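Local coordinates for OBCA, Oxalate Biosynthetic Component A (Burkholderia glumae, PDB 4NNB), which holds a magnesium ion and an oxaloacetate ion in a TIM-barrel domain and carries a family-specific further domain of smaller antiparallel sheets, at residues Glu24-Pro29 against Gln155-Pro160; Asp52-Val57 against Gly242-Gly247. All blocks are in the same frame, centred on the assembly; numbering follows the deposited sequence.

Overall arrangement
Both contacts are buried, with centres about 10 Å apart and well out from the middle of the chain, and both border the antiparallel sheet of strands 27-29, 189-191 and 55-57. Contact 1 joins one outer strand of that sheet, and the loop before it, to strand 155-159, the edge of a second three-stranded sheet, through a hydroxyl, a histidine and stacked aromatic rings. Contact 2 is made by the turn that leads from a helix end into the other outer strand, 55-57, and meets the hairpin strand 242-246; it is smaller, and a carboxylate and a water do most of the polar work. The two are linked directly by a probable hydrogen bond between E24 OE2 and T245 OG1 (2.5 Å).

Contact 1: residues Glu24-Pro29 against Gln155-Pro160; sequences EATFIP and QHHYLP
T26 and F27 meet H156 and Y158 in a buried contact between the start of edge strand 27-29, with the loop before it, and edge strand 155-159 of another three-stranded sheet. Strand 27-29 pairs with 189-191, and strand 155-159 with 62-66; the two edges are joined mainly by side chains, with no regular strand pairing between them. The T26 hydroxyl sits in the bend leading into strand 27-29. A chi1 of 57° tucks OG1 in over its own backbone, turned to the facing strand, where it donates to H156 O (2.6 Å) and takes a weak hydrogen bond from Y158 N (3.0 Å). A single side-chain oxygen therefore meets both a carbonyl and an amide of the facing strand. H156 returns the grip. Its ring reaches across to the other backbone, and T26 N donates to H156 ND1 (3.2 Å, 157° at the hydrogen), arriving somewhat tilted from the imidazole plane. One face of the same ring is covered by the A25 methyl, a CH-pi contact with CB 3.9 Å from the ring centroid. Next to T26, the F27 and Y158 rings form an offset stack, nearly parallel at 4°, with centroids 4.2 Å apart; V57 packs against both side chains. Water 1 spans the end of the interface, donating to E24 O and accepting from H156 N (2.8 Å). F27 O is buried without a hydrogen-bond donor, and H156 CE1 comes within 3.2 Å of it, so the ring's polarised C-H may offset part of that cost. The geometry is consistent with a neutral H156 that carries its proton on NE2, so that its ND1 serves as acceptor for the loop entering strand 27-29.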
ATOM      1  N   GLU A  24      10.062 -14.524  11.829  1.00 30.15           N
ATOM      2  CA  GLU A  24       9.298 -15.764  11.967  1.00 35.83           C
ATOM      3  C   GLU A  24       9.640 -16.713  10.839  1.00 36.63           C
ATOM      4  O   GLU A  24      10.103 -16.284   9.779  1.00 33.73           O
ATOM      5  CB  GLU A  24       7.775 -15.512  12.009  1.00 34.40           C
ATOM      6  CG  GLU A  24       7.277 -15.017  13.379  1.00 35.24           C
ATOM      7  CD  GLU A  24       5.776 -15.249  13.637  1.00 37.38           C
ATOM      8  OE1 GLU A  24       5.011 -15.580  12.702  1.00 35.60           O
ATOM      9  OE2 GLU A  24       5.367 -15.098  14.810  1.00 40.08           O
ATOM     10  N   ALA A  25       9.412 -18.005  11.071  1.00 36.03           N
ATOM     11  CA  ALA A  25       9.646 -19.025  10.057  1.00 36.42           C
ATOM     12  C   ALA A  25       8.884 -18.708   8.780  1.00 39.01           C
ATOM     13  O   ALA A  25       7.774 -18.179   8.827  1.00 34.65           O
ATOM     14  CB  ALA A  25       9.244 -20.385  10.578  1.00 39.94           C
ATOM     15  N   THR A  26       9.471 -19.052   7.638  1.00 32.82           N
ATOM     16  CA  THR A  26       8.837 -18.770   6.357  1.00 33.72           C
ATOM     17  C   THR A  26       8.559 -20.043   5.581  1.00 32.79           C
ATOM     18  O   THR A  26       8.025 -20.000   4.471  1.00 35.41           O
ATOM     19  CB  THR A  26       9.691 -17.819   5.498  1.00 34.77           C
ATOM     20  OG1 THR A  26      10.999 -18.386   5.306  1.00 30.21           O
ATOM     21  CG2 THR A  26       9.817 -16.460   6.182  1.00 30.12           C
ATOM     22  N   PHE A  27       8.907 -21.178   6.175  1.00 32.48           N
ATOM     23  CA  PHE A  27       8.651 -22.475   5.559  1.00 33.38           C
ATOM     24  C   PHE A  27       8.320 -23.499   6.637  1.00 36.43           C
ATOM     25  O   PHE A  27       9.001 -23.586   7.668  1.00 32.48           O
ATOM     26  CB  PHE A  27       9.862 -22.933   4.739  1.00 35.28           C
ATOM     27  CG  PHE A  27       9.731 -24.325   4.161  1.00 37.76           C
ATOM     28  CD1 PHE A  27       8.846 -24.586   3.122  1.00 39.38           C
ATOM     29  CD2 PHE A  27      10.513 -25.364   4.646  1.00 41.01           C
ATOM     30  CE1 PHE A  27       8.730 -25.862   2.586  1.00 37.57           C
ATOM     31  CE2 PHE A  27      10.403 -26.647   4.114  1.00 39.48           C
ATOM     32  CZ  PHE A  27       9.513 -26.894   3.082  1.00 39.05           C
ATOM     33  N   ILE A  28       7.250 -24.250   6.407  1.00 38.01           N
ATOM     34  CA  ILE A  28       6.838 -25.310   7.315  1.00 38.32           C
ATOM     35  C   ILE A  28       6.801 -26.599   6.525  1.00 36.81           C
ATOM     36  O   ILE A  28       5.940 -26.778   5.667  1.00 42.75           O
ATOM     37  CB  ILE A  28       5.438 -25.041   7.908  1.00 39.96           C
ATOM     38  CG1 ILE A  28       5.426 -23.704   8.654  1.00 40.51           C
ATOM     39  CG2 ILE A  28       5.022 -26.176   8.828  1.00 42.79           C
ATOM     40  CD1 ILE A  28       4.046 -23.223   9.071  1.00 39.62           C
ATOM     41  N   PRO A  29       7.751 -27.500   6.799  1.00 40.27           N
ATOM     42  CA  PRO A  29       7.829 -28.806   6.128  1.00 44.22           C
ATOM     43  C   PRO A  29       6.605 -29.696   6.400  1.00 45.58           C
ATOM     44  O   PRO A  29       6.171 -29.813   7.547  1.00 45.69           O
ATOM     45  CB  PRO A  29       9.094 -29.434   6.729  1.00 44.49           C
ATOM     46  CG  PRO A  29       9.317 -28.706   8.026  1.00 50.14           C
ATOM     47  CD  PRO A  29       8.830 -27.311   7.786  1.00 44.30           C
ATOM     48  N   GLN A 155      17.464 -16.229  11.660  1.00 36.15           N
ATOM     49  CA  GLN A 155      16.600 -16.088  10.489  1.00 33.79           C
ATOM     50  C   GLN A 155      16.110 -17.457  10.036  1.00 37.62           C
ATOM     51  O   GLN A 155      16.728 -18.487  10.321  1.00 32.97           O
ATOM     52  CB  GLN A 155      17.339 -15.417   9.318  1.00 35.33           C
ATOM     53  CG  GLN A 155      18.310 -16.349   8.608  1.00 32.70           C
ATOM     54  CD  GLN A 155      19.296 -15.631   7.711  1.00 34.70           C
ATOM     55  OE1 GLN A 155      20.505 -15.677   7.943  1.00 34.34           O
ATOM     56  NE2 GLN A 155      18.789 -14.980   6.673  1.00 30.02           N
ATOM     57  N   HIS A 156      14.999 -17.453   9.312  1.00 30.06           N
ATOM     58  CA  HIS A 156      14.446 -18.659   8.747  1.00 30.89           C
ATOM     59  C   HIS A 156      13.832 -18.250   7.424  1.00 33.40           C
ATOM     60  O   HIS A 156      12.621 -18.014   7.332  1.00 32.08           O
ATOM     61  CB  HIS A 156      13.386 -19.230   9.687  1.00 33.73           C
ATOM     62  CG  HIS A 156      12.985 -20.630   9.357  1.00 32.84           C
ATOM     63  ND1 HIS A 156      11.999 -20.925   8.445  1.00 29.86           N
ATOM     64  CD2 HIS A 156      13.452 -21.816   9.816  1.00 34.96           C
ATOM     65  CE1 HIS A 156      11.870 -22.240   8.354  1.00 35.12           C
ATOM     66  NE2 HIS A 156      12.742 -22.800   9.170  1.00 32.86           N
ATOM     67  N   HIS A 157      14.675 -18.156   6.399  1.00 30.49           N
ATOM     68  CA  HIS A 157      14.275 -17.566   5.128  1.00 30.98           C
ATOM     69  C   HIS A 157      14.316 -18.567   3.979  1.00 30.99           C
ATOM     70  O   HIS A 157      15.362 -19.166   3.697  1.00 29.27           O
ATOM     71  CB  HIS A 157      15.133 -16.331   4.823  1.00 28.50           C
ATOM     72  CG  HIS A 157      14.907 -15.198   5.776  1.00 29.16           C
ATOM     73  ND1 HIS A 157      15.814 -14.177   5.951  1.00 28.90           N
ATOM     74  CD2 HIS A 157      13.867 -14.926   6.600  1.00 27.74           C
ATOM     75  CE1 HIS A 157      15.347 -13.327   6.849  1.00 28.49           C
ATOM     76  NE2 HIS A 157      14.168 -13.758   7.258  1.00 27.98           N
ATOM     77  N   TYR A 158      13.167 -18.721   3.318  1.00 27.38           N
ATOM     78  CA  TYR A 158      12.956 -19.765   2.314  1.00 29.40           C
ATOM     79  C   TYR A 158      12.687 -19.216   0.904  1.00 28.74           C
ATOM     80  O   TYR A 158      11.937 -18.256   0.727  1.00 31.59           O
ATOM     81  CB  TYR A 158      11.792 -20.655   2.774  1.00 33.10           C
ATOM     82  CG  TYR A 158      11.317 -21.706   1.787  1.00 33.77           C
ATOM     83  CD1 TYR A 158      10.323 -21.421   0.859  1.00 33.59           C
ATOM     84  CD2 TYR A 158      11.839 -22.991   1.809  1.00 36.22           C
ATOM     85  CE1 TYR A 158       9.877 -22.381  -0.028  1.00 36.40           C
ATOM     86  CE2 TYR A 158      11.404 -23.961   0.925  1.00 36.71           C
ATOM     87  CZ  TYR A 158      10.423 -23.653   0.010  1.00 39.05           C
ATOM     88  OH  TYR A 158       9.987 -24.621  -0.868  1.00 36.17           O
ATOM     89  N   LEU A 159      13.294 -19.847  -0.096  1.00 30.98           N
ATOM     90  CA  LEU A 159      13.007 -19.552  -1.496  1.00 30.23           C
ATOM     91  C   LEU A 159      12.312 -20.782  -2.112  1.00 34.60           C
ATOM     92  O   LEU A 159      12.773 -21.900  -1.922  1.00 32.88           O
ATOM     93  CB  LEU A 159      14.308 -19.235  -2.240  1.00 29.03           C
ATOM     94  CG  LEU A 159      15.140 -18.091  -1.648  1.00 29.06           C
ATOM     95  CD1 LEU A 159      16.437 -17.869  -2.420  1.00 28.86           C
ATOM     96  CD2 LEU A 159      14.324 -16.797  -1.583  1.00 27.67           C
ATOM     97  N   PRO A 160      11.201 -20.579  -2.848  1.00 36.10           N
ATOM     98  CA  PRO A 160      10.394 -21.692  -3.384  1.00 36.69           C
ATOM     99  C   PRO A 160      11.032 -22.402  -4.582  1.00 37.57           C
ATOM    100  O   PRO A 160      11.877 -21.812  -5.259  1.00 35.96           O
ATOM    101  CB  PRO A 160       9.110 -20.985  -3.832  1.00 37.58           C
ATOM    102  CG  PRO A 160       9.580 -19.632  -4.249  1.00 35.16           C
ATOM    103  CD  PRO A 160      10.626 -19.271  -3.214  1.00 37.58           C
TER
HETATM  104  O   HOH W   1      13.034 -15.467   9.804  1.00 30.52           O

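Contact 2: residues Asp52-Val57 against Gly242-Gly247; sequences DGWEVV and GVVTVG
D52 lies across V246 and reaches G247 with its carboxylate. Its CB rests on V246 CG1 at 3.9 Å, and chi1 of -157° then carries CG past the valine, 3.6 Å from V246 CB. Here the carboxylate divides. OD1 stays against the valine, 3.5 Å from V246 CG1, and accepts from water 2 at 3.0 Å. D52 is the first residue beyond helix 41-51, which closes in a Schellman motif with G53, at positive phi, as its C-prime residue; the turn leaves D52 and W54 both directed at the 242-246 strand of the 234-238/242-246 hairpin. The other oxygen, OD2, accepts from G247 N (3.1 Å) in a nearly straight bond, 165° at the hydrogen, although the donor stands well above the carboxylate plane. OD2 also lies only 2.8 Å from G247 O, two acceptors whose closeness is probably eased by K18, which makes a salt bridge to OD2 and a hydrogen bond to G247 O. Water 2 accepts a hydrogen bond from W54 NE1 (2.9 Å) and gives a weak one to T245 O. Farther round the indole, CZ2 packs obliquely on the V244 methyls, 3.9 Å from V244 CG1.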
ATOM      1  N   ASP A  52      -4.061 -17.345   6.018  1.00 50.66           N
ATOM      2  CA  ASP A  52      -3.114 -16.273   6.300  1.00 45.94           C
ATOM      3  C   ASP A  52      -2.122 -16.047   5.158  1.00 50.88           C
ATOM      4  O   ASP A  52      -1.174 -15.275   5.302  1.00 54.10           O
ATOM      5  CB  ASP A  52      -2.357 -16.590   7.585  1.00 47.37           C
ATOM      6  CG  ASP A  52      -1.803 -15.361   8.249  1.00 43.18           C
ATOM      7  OD1 ASP A  52      -0.608 -15.365   8.594  1.00 44.52           O
ATOM      8  OD2 ASP A  52      -2.572 -14.402   8.448  1.00 47.28           O
ATOM      9  N   GLY A  53      -2.320 -16.728   4.033  1.00 45.11           N
ATOM     10  CA  GLY A  53      -1.515 -16.480   2.848  1.00 44.51           C
ATOM     11  C   GLY A  53      -0.407 -17.477   2.537  1.00 49.70           C
ATOM     12  O   GLY A  53       0.251 -17.357   1.501  1.00 48.60           O
ATOM     13  N   TRP A  54      -0.187 -18.448   3.423  1.00 44.60           N
ATOM     14  CA  TRP A  54       0.787 -19.503   3.164  1.00 44.99           C
ATOM     15  C   TRP A  54       0.335 -20.286   1.949  1.00 45.44           C
ATOM     16  O   TRP A  54      -0.864 -20.422   1.709  1.00 46.50           O
ATOM     17  CB  TRP A  54       0.928 -20.434   4.374  1.00 40.60           C
ATOM     18  CG  TRP A  54       1.618 -19.798   5.540  1.00 43.60           C
ATOM     19  CD1 TRP A  54       1.123 -18.824   6.349  1.00 43.40           C
ATOM     20  CD2 TRP A  54       2.933 -20.098   6.027  1.00 42.32           C
ATOM     21  NE1 TRP A  54       2.050 -18.492   7.312  1.00 42.80           N
ATOM     22  CE2 TRP A  54       3.167 -19.262   7.138  1.00 40.39           C
ATOM     23  CE3 TRP A  54       3.930 -20.995   5.638  1.00 38.39           C
ATOM     24  CZ2 TRP A  54       4.365 -19.292   7.856  1.00 39.29           C
ATOM     25  CZ3 TRP A  54       5.106 -21.029   6.351  1.00 38.99           C
ATOM     26  CH2 TRP A  54       5.319 -20.181   7.446  1.00 41.01           C
ATOM     27  N   GLU A  55       1.291 -20.785   1.176  1.00 43.58           N
ATOM     28  CA  GLU A  55       0.975 -21.522  -0.040  1.00 45.10           C
ATOM     29  C   GLU A  55       1.674 -22.890  -0.048  1.00 48.53           C
ATOM     30  O   GLU A  55       2.783 -23.037   0.473  1.00 42.77           O
ATOM     31  CB  GLU A  55       1.333 -20.682  -1.279  1.00 50.93           C
ATOM     32  CG  GLU A  55       2.395 -21.280  -2.205  1.00 56.06           C
ATOM     33  CD  GLU A  55       2.788 -20.328  -3.337  1.00 61.77           C
ATOM     34  OE1 GLU A  55       3.779 -20.611  -4.048  1.00 59.99           O
ATOM     35  OE2 GLU A  55       2.098 -19.299  -3.515  1.00 62.91           O
ATOM     36  N   VAL A  56       1.008 -23.895  -0.611  1.00 47.43           N
ATOM     37  CA  VAL A  56       1.581 -25.237  -0.699  1.00 43.92           C
ATOM     38  C   VAL A  56       2.704 -25.278  -1.733  1.00 45.71           C
ATOM     39  O   VAL A  56       2.539 -24.791  -2.851  1.00 47.67           O
ATOM     40  CB  VAL A  56       0.503 -26.295  -1.060  1.00 43.00           C
ATOM     41  CG1 VAL A  56       1.152 -27.606  -1.464  1.00 41.76           C
ATOM     42  CG2 VAL A  56      -0.443 -26.511   0.114  1.00 45.65           C
ATOM     43  N   VAL A  57       3.848 -25.850  -1.359  1.00 43.26           N
ATOM     44  CA  VAL A  57       4.961 -26.001  -2.298  1.00 43.74           C
ATOM     45  C   VAL A  57       5.517 -27.425  -2.329  1.00 41.42           C
ATOM     46  O   VAL A  57       5.533 -28.119  -1.309  1.00 45.08           O
ATOM     47  CB  VAL A  57       6.116 -25.011  -1.987  1.00 45.83           C
ATOM     48  CG1 VAL A  57       5.717 -23.589  -2.355  1.00 40.38           C
ATOM     49  CG2 VAL A  57       6.528 -25.111  -0.523  1.00 39.23           C
ATOM     50  N   GLY A 242       8.940 -24.056  15.791  1.00 49.07           N
ATOM     51  CA  GLY A 242       8.687 -22.898  16.626  1.00 47.06           C
ATOM     52  C   GLY A 242       7.323 -22.282  16.370  1.00 47.82           C
ATOM     53  O   GLY A 242       6.432 -22.926  15.814  1.00 45.27           O
ATOM     54  N   VAL A 243       7.161 -21.026  16.767  1.00 43.97           N
ATOM     55  CA  VAL A 243       5.862 -20.366  16.683  1.00 42.10           C
ATOM     56  C   VAL A 243       5.704 -19.526  15.416  1.00 40.02           C
ATOM     57  O   VAL A 243       6.594 -18.765  15.036  1.00 42.55           O
ATOM     58  CB  VAL A 243       5.612 -19.478  17.924  1.00 49.57           C
ATOM     59  CG1 VAL A 243       4.227 -18.850  17.874  1.00 45.43           C
ATOM     60  CG2 VAL A 243       5.790 -20.290  19.198  1.00 50.68           C
ATOM     61  N   VAL A 244       4.564 -19.688  14.761  1.00 34.17           N
ATOM     62  CA  VAL A 244       4.159 -18.821  13.677  1.00 39.06           C
ATOM     63  C   VAL A 244       2.894 -18.066  14.141  1.00 41.71           C
ATOM     64  O   VAL A 244       2.027 -18.649  14.797  1.00 41.08           O
ATOM     65  CB  VAL A 244       3.936 -19.643  12.387  1.00 38.14           C
ATOM     66  CG1 VAL A 244       2.985 -18.948  11.449  1.00 43.25           C
ATOM     67  CG2 VAL A 244       5.284 -19.904  11.691  1.00 40.97           C
ATOM     68  N   THR A 245       2.812 -16.771  13.842  1.00 39.27           N
ATOM     69  CA  THR A 245       1.674 -15.943  14.259  1.00 36.21           C
ATOM     70  C   THR A 245       0.800 -15.614  13.053  1.00 36.95           C
ATOM     71  O   THR A 245       1.294 -15.090  12.056  1.00 39.87           O
ATOM     72  CB  THR A 245       2.164 -14.628  14.875  1.00 38.84           C
ATOM     73  OG1 THR A 245       3.122 -14.911  15.900  1.00 35.49           O
ATOM     74  CG2 THR A 245       1.006 -13.809  15.463  1.00 40.79           C
ATOM     75  N   VAL A 246      -0.488 -15.927  13.135  1.00 35.91           N
ATOM     76  CA  VAL A 246      -1.419 -15.609  12.052  1.00 36.53           C
ATOM     77  C   VAL A 246      -2.470 -14.573  12.476  1.00 37.49           C
ATOM     78  O   VAL A 246      -2.662 -14.323  13.669  1.00 38.75           O
ATOM     79  CB  VAL A 246      -2.115 -16.861  11.528  1.00 37.58           C
ATOM     80  CG1 VAL A 246      -1.088 -17.846  11.021  1.00 40.18           C
ATOM     81  CG2 VAL A 246      -2.937 -17.503  12.630  1.00 40.11           C
ATOM     82  N   GLY A 247      -3.140 -13.983  11.489  1.00 37.11           N
ATOM     83  CA  GLY A 247      -4.091 -12.903  11.719  1.00 42.24           C
ATOM     84  C   GLY A 247      -4.513 -12.237  10.416  1.00 40.63           C
ATOM     85  O   GLY A 247      -3.703 -12.097   9.497  1.00 39.27           O
TER
HETATM   86  O   HOH W   2       2.236 -16.092   8.970  1.00 44.99           O